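Local structure of Esterase/lipase (Uncultured bacterium, 3K6K) at residues L38-R42 with L121-N125; V131-V135 with S166-A170; H281-M285 with S296-I300. The protein is an esterase of the hormone-sensitive lipase family with an alpha/beta hydrolase fold, probably hydrolysing carboxylic ester bonds. All blocks are in the same frame, centred on the assembly; numbering follows the deposited sequence.

Contact 1. Residues L38-R42 with L121-N125; sequences LDQKR and LAPEN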
loop_
_atom_site.group_PDB
_atom_site.type_symbol
_atom_site.label_atom_id
_atom_site.label_comp_id
_atom_site.label_asym_id
_atom_site.label_seq_id
_atom_site.Cartn_x
_atom_site.Cartn_y
_atom_site.Cartn_z
ATOM N N LEU A 38 22.711 -23.028 15.561
ATOM C CA LEU A 38 21.973 -21.852 15.854
ATOM C C LEU A 38 22.647 -20.909 16.846
ATOM O O LEU A 38 22.550 -19.707 16.646
ATOM C CB LEU A 38 20.542 -22.198 16.241
ATOM C CG LEU A 38 19.667 -21.009 16.588
ATOM C CD1 LEU A 38 19.609 -20.152 15.346
ATOM C CD2 LEU A 38 18.300 -21.562 16.976
ATOM N N ASP A 39 23.355 -21.405 17.875
ATOM C CA ASP A 39 24.171 -20.522 18.749
ATOM C C ASP A 39 25.269 -19.798 17.992
ATOM O O ASP A 39 25.663 -18.697 18.372
ATOM C CB ASP A 39 24.820 -21.266 19.933
ATOM C CG ASP A 39 25.631 -22.501 19.491
ATOM O OD1 ASP A 39 26.765 -22.682 19.995
ATOM O OD2 ASP A 39 25.158 -23.261 18.617
ATOM N N GLN A 40 25.792 -20.425 16.941
ATOM C CA GLN A 40 26.829 -19.773 16.126
ATOM C C GLN A 40 26.201 -18.746 15.171
ATOM O O GLN A 40 26.756 -17.680 14.933
ATOM C CB GLN A 40 27.589 -20.809 15.314
ATOM C CG GLN A 40 28.961 -21.130 15.827
ATOM C CD GLN A 40 29.537 -22.320 15.078
ATOM O OE1 GLN A 40 29.548 -23.433 15.604
ATOM N NE2 GLN A 40 29.985 -22.103 13.829
ATOM N N LYS A 41 25.039 -19.073 14.642
ATOM C CA LYS A 41 24.354 -18.169 13.747
ATOM C C LYS A 41 24.049 -16.864 14.529
ATOM O O LYS A 41 24.321 -15.758 14.065
ATOM C CB LYS A 41 23.113 -18.871 13.204
ATOM C CG LYS A 41 22.525 -18.346 11.898
ATOM C CD LYS A 41 21.444 -19.354 11.260
ATOM C CE LYS A 41 22.066 -20.616 10.541
ATOM N NZ LYS A 41 21.130 -21.356 9.621
ATOM N N ARG A 42 23.578 -17.025 15.754
ATOM C CA ARG A 42 23.280 -15.925 16.631
ATOM C C ARG A 42 24.524 -15.125 16.988
ATOM O O ARG A 42 24.507 -13.888 16.841
ATOM C CB ARG A 42 22.575 -16.410 17.890
ATOM C CG ARG A 42 21.216 -17.141 17.630
ATOM C CD ARG A 42 20.532 -17.186 18.989
ATOM N NE ARG A 42 19.242 -17.837 18.965
ATOM C CZ ARG A 42 18.661 -18.415 20.033
ATOM N NH1 ARG A 42 19.279 -18.477 21.220
ATOM N NH2 ARG A 42 17.466 -18.976 19.910
ATOM N N LEU A 121 13.306 -15.666 22.596
ATOM C CA LEU A 121 13.452 -16.443 21.357
ATOM C C LEU A 121 13.144 -17.912 21.452
ATOM O O LEU A 121 13.156 -18.464 22.521
ATOM C CB LEU A 121 14.892 -16.336 20.877
ATOM C CG LEU A 121 15.216 -15.011 20.226
ATOM C CD1 LEU A 121 16.645 -15.138 19.721
ATOM C CD2 LEU A 121 14.170 -14.723 19.064
ATOM N N ALA A 122 12.939 -18.550 20.305
ATOM C CA ALA A 122 12.765 -19.979 20.198
ATOM C C ALA A 122 14.029 -20.570 19.543
ATOM O O ALA A 122 14.779 -19.830 18.911
ATOM C CB ALA A 122 11.554 -20.269 19.362
ATOM N N PRO A 123 14.289 -21.897 19.688
ATOM C CA PRO A 123 13.465 -22.904 20.321
ATOM C C PRO A 123 13.561 -22.953 21.851
ATOM O O PRO A 123 12.799 -23.692 22.475
ATOM C CB PRO A 123 13.980 -24.191 19.697
ATOM C CG PRO A 123 15.423 -23.963 19.613
ATOM C CD PRO A 123 15.569 -22.481 19.242
ATOM N N GLU A 124 14.430 -22.164 22.488
ATOM C CA GLU A 124 14.405 -22.238 23.946
ATOM C C GLU A 124 12.946 -22.053 24.354
ATOM O O GLU A 124 12.307 -23.010 24.790
ATOM C CB GLU A 124 15.388 -21.320 24.683
ATOM C CG GLU A 124 15.810 -20.048 23.971
ATOM C CD GLU A 124 16.905 -20.282 22.946
ATOM O OE1 GLU A 124 16.601 -20.818 21.850
ATOM O OE2 GLU A 124 18.057 -19.928 23.250
ATOM N N ASN A 125 12.398 -20.878 24.056
ATOM C CA ASN A 125 11.051 -20.545 24.390
ATOM C C ASN A 125 10.176 -20.377 23.141
ATOM O O ASN A 125 10.251 -19.336 22.491
ATOM C CB ASN A 125 11.073 -19.271 25.211
ATOM C CG ASN A 125 12.174 -19.270 26.289
ATOM O OD1 ASN A 125 13.335 -18.922 26.017
ATOM N ND2 ASN A 125 11.798 -19.604 27.511
#
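Arg42 and Glu124 meet because one side chain runs straight and the other folds: the arginine is extended from CG to NE, whereas the glutamate bends at chi2 (-81°) and brings its carboxylate up to the guanidinium. The guanidinium takes the carboxylate end-on with two nitrogens. Arg42 NH1 donates to Glu124 OE2 at 2.8 Å in a nearly straight bond, and Arg42 NH2 donates to Glu124 OE1, also at 2.8 Å. The two planes stand 41° apart, and both oxygens are met from above the carboxylate plane, so this two-bond salt bridge is twisted rather than coplanar. Over one guanidinium face lies Leu121 CD1, 3.8 Å from Arg42 NE. Alongside, a methyl of Leu38 meets the ring of Pro123, which follows a cis peptide bond, with Leu38 CD2 3.7 Å from Pro123 CD. A methionine in place of Arg42 would probably leave the Glu124 carboxylate without its charged mate and free to turn. The contact is superficial, joining the start of helix 38-49 to the loop between strand 113-117 and helix 129-145; Arg42 NE also donates to Ile92 O, Leu38 touches Ile92, and Ala122 pairs by backbone with Tyr91.

Contact 2. Residues V131-V135 with S166-A170; sequences VDDCV and SMLKA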
loop_
_atom_site.group_PDB
_atom_site.type_symbol
_atom_site.label_atom_id
_atom_site.label_comp_id
_atom_site.label_asym_id
_atom_site.label_seq_id
_atom_site.Cartn_x
_atom_site.Cartn_y
_atom_site.Cartn_z
ATOM N N VAL A 131 5.214 -13.330 22.212
ATOM C CA VAL A 131 4.009 -12.569 22.372
ATOM C C VAL A 131 3.770 -12.090 23.800
ATOM O O VAL A 131 3.518 -10.871 24.009
ATOM C CB VAL A 131 2.800 -13.304 21.888
ATOM C CG1 VAL A 131 1.610 -12.441 22.061
ATOM C CG2 VAL A 131 2.953 -13.672 20.449
ATOM N N ASP A 132 3.860 -12.986 24.807
ATOM C CA ASP A 132 3.465 -12.508 26.150
ATOM C C ASP A 132 4.414 -11.433 26.637
ATOM O O ASP A 132 4.000 -10.498 27.317
ATOM C CB ASP A 132 3.381 -13.604 27.191
ATOM C CG ASP A 132 2.463 -14.728 26.792
ATOM O OD1 ASP A 132 2.810 -15.855 27.191
ATOM O OD2 ASP A 132 1.424 -14.493 26.101
ATOM N N ASP A 133 5.679 -11.562 26.234
ATOM C CA ASP A 133 6.717 -10.619 26.525
ATOM C C ASP A 133 6.389 -9.214 25.925
ATOM O O ASP A 133 6.449 -8.139 26.626
ATOM C CB ASP A 133 7.999 -11.189 25.892
ATOM C CG ASP A 133 8.741 -12.223 26.788
ATOM O OD1 ASP A 133 8.250 -12.565 27.900
ATOM O OD2 ASP A 133 9.858 -12.681 26.373
ATOM N N CYS A 134 6.016 -9.224 24.630
ATOM C CA CYS A 134 5.621 -7.976 23.902
ATOM C C CYS A 134 4.461 -7.264 24.599
ATOM O O CYS A 134 4.538 -6.056 24.897
ATOM C CB CYS A 134 5.321 -8.262 22.425
ATOM S SG CYS A 134 6.797 -8.729 21.466
ATOM N N VAL A 135 3.434 -8.035 24.944
ATOM C CA VAL A 135 2.266 -7.528 25.712
ATOM C C VAL A 135 2.657 -7.007 27.061
ATOM O O VAL A 135 2.253 -5.904 27.492
ATOM C CB VAL A 135 1.214 -8.631 25.947
ATOM C CG1 VAL A 135 -0.014 -8.058 26.588
ATOM C CG2 VAL A 135 0.868 -9.293 24.644
ATOM N N SER A 166 1.034 -8.995 19.113
ATOM C CA SER A 166 1.004 -8.346 20.449
ATOM C C SER A 166 -0.193 -7.400 20.708
ATOM O O SER A 166 -0.637 -7.252 21.863
ATOM C CB SER A 166 2.287 -7.537 20.696
ATOM O OG SER A 166 2.346 -6.348 19.885
ATOM N N MET A 167 -0.701 -6.747 19.657
ATOM C CA MET A 167 -1.783 -5.786 19.848
ATOM C C MET A 167 -3.131 -6.507 19.829
ATOM O O MET A 167 -4.070 -6.082 20.539
ATOM C CB MET A 167 -1.726 -4.620 18.832
ATOM C CG MET A 167 -0.516 -3.776 19.036
ATOM S SD MET A 167 -0.530 -3.014 20.703
ATOM C CE MET A 167 0.766 -4.003 21.551
ATOM N N LEU A 168 -3.230 -7.574 19.015
ATOM C CA LEU A 168 -4.380 -8.439 19.075
ATOM C C LEU A 168 -4.600 -8.948 20.514
ATOM O O LEU A 168 -5.674 -8.772 21.065
ATOM C CB LEU A 168 -4.256 -9.581 18.053
ATOM C CG LEU A 168 -4.398 -9.125 16.595
ATOM C CD1 LEU A 168 -4.010 -10.184 15.582
ATOM C CD2 LEU A 168 -5.819 -8.645 16.319
ATOM N N LYS A 169 -3.544 -9.473 21.145
ATOM C CA LYS A 169 -3.555 -9.930 22.546
ATOM C C LYS A 169 -3.794 -8.729 23.484
ATOM O O LYS A 169 -4.582 -8.798 24.463
ATOM C CB LYS A 169 -2.215 -10.588 22.895
ATOM C CG LYS A 169 -2.271 -11.869 23.751
ATOM C CD LYS A 169 -2.638 -11.663 25.200
ATOM C CE LYS A 169 -2.811 -13.015 25.937
ATOM N NZ LYS A 169 -3.886 -13.761 25.198
ATOM N N ALA A 170 -3.088 -7.635 23.207
ATOM C CA ALA A 170 -3.279 -6.449 24.012
ATOM C C ALA A 170 -4.781 -6.085 23.937
ATOM O O ALA A 170 -5.376 -5.735 24.947
ATOM C CB ALA A 170 -2.404 -5.327 23.517
#
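Ser166 O is held within its own helix by Ala170 N at 2.8 Å, and Val135 CG2 rests against the same carbonyl oxygen at 3.8 Å. The hydroxyl of Ser166 likewise serves its own helix: with chi1 at 71° it turns back to hydrogen-bond Leu162 O, with a weaker link to Thr163 O. That leaves the serine methylene as the surface offered across the interface, where Ser166 CB comes within 3.6 Å of Cys134 CB. Here the backbones draw near as well, the CA atoms of Val135 and Ser166 being 5.5 Å apart. Val135 crosses Lys169 at about a right angle, its CG2 pressing on Lys169 CB at 3.8 Å, so it is the aliphatic root of the lysine that packs. Val131 CG1 reaches Lys169 CG more loosely, at 4.3 Å. Beyond, the charged ends of Lys169 and Asp132 are near but not in contact, and Lys169 NZ makes a long, weak ion pair with Glu172. The two helix segments cross at -66° with axes 8.9 Å apart, and the packing between them is mostly of carbon atoms. Helix 129-145 and helix 158-172, the latter just after the probable nucleophile elbow, thus meet over the sheet, where Cys134 and Ser166 both touch Phe86 of strand 82-86.

Contact 3. Residues H281-M285 with S296-I300; sequences HVFQM and SIKEI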
loop_
_atom_site.group_PDB
_atom_site.type_symbol
_atom_site.label_atom_id
_atom_site.label_comp_id
_atom_site.label_asym_id
_atom_site.label_seq_id
_atom_site.Cartn_x
_atom_site.Cartn_y
_atom_site.Cartn_z
ATOM N N HIS A 281 14.907 -7.896 1.732
ATOM C CA HIS A 281 14.266 -8.020 3.012
ATOM C C HIS A 281 14.830 -7.022 4.003
ATOM O O HIS A 281 16.048 -6.913 4.121
ATOM C CB HIS A 281 14.555 -9.417 3.509
ATOM C CG HIS A 281 13.613 -9.890 4.561
ATOM N ND1 HIS A 281 12.250 -9.703 4.475
ATOM C CD2 HIS A 281 13.837 -10.551 5.726
ATOM C CE1 HIS A 281 11.678 -10.233 5.539
ATOM N NE2 HIS A 281 12.612 -10.754 6.311
ATOM N N VAL A 282 13.956 -6.345 4.739
ATOM C CA VAL A 282 14.316 -5.330 5.730
ATOM C C VAL A 282 15.491 -4.426 5.263
ATOM O O VAL A 282 16.486 -4.239 5.948
ATOM C CB VAL A 282 14.565 -5.902 7.173
ATOM C CG1 VAL A 282 14.568 -4.737 8.157
ATOM C CG2 VAL A 282 13.463 -6.956 7.634
ATOM N N PHE A 283 15.330 -3.810 4.110
ATOM C CA PHE A 283 16.408 -3.049 3.506
ATOM C C PHE A 283 16.853 -1.861 4.315
ATOM O O PHE A 283 17.967 -1.349 4.056
ATOM C CB PHE A 283 16.019 -2.599 2.091
ATOM C CG PHE A 283 14.902 -1.552 2.038
ATOM C CD1 PHE A 283 15.213 -0.201 1.955
ATOM C CD2 PHE A 283 13.575 -1.931 2.003
ATOM C CE1 PHE A 283 14.206 0.744 1.891
ATOM C CE2 PHE A 283 12.568 -1.014 1.904
ATOM C CZ PHE A 283 12.873 0.333 1.884
ATOM N N GLN A 284 16.011 -1.429 5.271
ATOM C CA GLN A 284 16.297 -0.281 6.090
ATOM C C GLN A 284 17.560 -0.533 6.951
ATOM O O GLN A 284 18.039 0.398 7.603
ATOM C CB GLN A 284 15.064 0.156 6.978
ATOM C CG GLN A 284 13.716 0.469 6.244
ATOM C CD GLN A 284 12.977 -0.822 5.728
ATOM O OE1 GLN A 284 13.499 -1.960 5.848
ATOM N NE2 GLN A 284 11.786 -0.636 5.168
ATOM N N MET A 285 18.032 -1.786 7.009
ATOM C CA MET A 285 19.315 -2.095 7.630
ATOM C C MET A 285 20.556 -1.560 6.866
ATOM O O MET A 285 21.670 -1.440 7.454
ATOM C CB MET A 285 19.500 -3.611 7.879
ATOM C CG MET A 285 18.327 -4.276 8.529
ATOM S SD MET A 285 18.187 -4.327 10.328
ATOM C CE MET A 285 19.247 -5.702 10.759
ATOM N N SER A 296 13.433 5.425 3.236
ATOM C CA SER A 296 12.333 4.740 3.894
ATOM C C SER A 296 12.248 5.131 5.414
ATOM O O SER A 296 11.180 5.389 5.969
ATOM C CB SER A 296 12.507 3.249 3.750
ATOM O OG SER A 296 11.704 2.642 4.721
ATOM N N ILE A 297 13.396 5.131 6.067
ATOM C CA ILE A 297 13.524 5.608 7.410
ATOM C C ILE A 297 12.977 7.038 7.558
ATOM O O ILE A 297 12.247 7.353 8.506
ATOM C CB ILE A 297 14.983 5.355 7.887
ATOM C CG1 ILE A 297 15.128 3.802 8.192
ATOM C CG2 ILE A 297 15.281 6.076 9.139
ATOM C CD1 ILE A 297 16.575 3.308 8.238
ATOM N N LYS A 298 13.280 7.892 6.596
ATOM C CA LYS A 298 12.876 9.265 6.662
ATOM C C LYS A 298 11.355 9.311 6.649
ATOM O O LYS A 298 10.760 9.964 7.514
ATOM C CB LYS A 298 13.458 10.048 5.480
ATOM C CG LYS A 298 13.562 11.590 5.700
ATOM C CD LYS A 298 14.919 12.038 6.410
ATOM C CE LYS A 298 16.101 12.330 5.448
ATOM N NZ LYS A 298 16.862 11.113 4.974
ATOM N N GLU A 299 10.741 8.590 5.706
ATOM C CA GLU A 299 9.296 8.562 5.586
ATOM C C GLU A 299 8.576 7.947 6.793
ATOM O O GLU A 299 7.527 8.481 7.216
ATOM C CB GLU A 299 8.861 7.855 4.306
ATOM C CG GLU A 299 9.290 8.581 3.093
ATOM C CD GLU A 299 8.896 7.905 1.797
ATOM O OE1 GLU A 299 9.264 8.490 0.756
ATOM O OE2 GLU A 299 8.232 6.831 1.807
ATOM N N ILE A 300 9.139 6.844 7.322
ATOM C CA ILE A 300 8.591 6.155 8.473
ATOM C C ILE A 300 8.537 7.100 9.638
ATOM O O ILE A 300 7.549 7.112 10.391
ATOM C CB ILE A 300 9.429 4.942 8.905
ATOM C CG1 ILE A 300 9.226 3.723 7.974
ATOM C CG2 ILE A 300 9.059 4.518 10.337
ATOM C CD1 ILE A 300 10.422 2.816 7.977
#
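Phe283 and Gln284 join the histidine loop of the alpha/beta hydrolase fold to helix 291-305, the last helix of the chain. The loop begins at His281, whose ND1 hydrogen-bonds Glu251 and whose side chain touches Ser157, consistent with a Ser-His-Glu triad. Val282 follows, placing CG2 over one face of the His281 ring, while its carbonyl oxygen accepts Met285 N and helps close the short 3-10 turn. At Phe283 the ring comes up to Ser296: Phe283 CZ lies 3.5 Å from Ser296 CB, and the amide carbon of Gln284 sits over the centre of one ring face. Gln284 does most of the packing. Its chain bends at chi2 (74°), turning the amide back over that ring and letting Gln284 NE2 donate a weak hydrogen bond to Ser296 OG at 3.3 Å. The stronger partner of this hydroxyl is His246 ND1 on strand 243-248, so the buried Ser296 OG ties the loop and the helix to the sheet. Ile297, which also leans on Leu102 of helix 96-110, packs against the root of the Gln284 side chain: its CD1 lies 3.7 Å from Gln284 CB, and the same methyl is 3.3 Å from the backbone oxygen Gln284 O.

The three contacts follow one another along the chain, each closing before the next opens, and none touches another. Contacts 1 and 2 are closest, with nearest atoms about 6 Å apart and centres 21 Å apart; Arg120, just before 121-125, bridges toward contact 2 by a salt bridge to Asp133. Contact 3 lies on the opposite side of the chain's centre from both, its centre 26 Å from that of contact 1 and 24 Å from that of contact 2. The central sheet is common to contacts 2 and 3, through strand 82-86 and strands 180-184 and 243-248. Contact 2 packs the helix that follows the probable nucleophile elbow, and contact 3 packs the loop that carries His281, while contact 1 fastens an N-terminal helix at the surface.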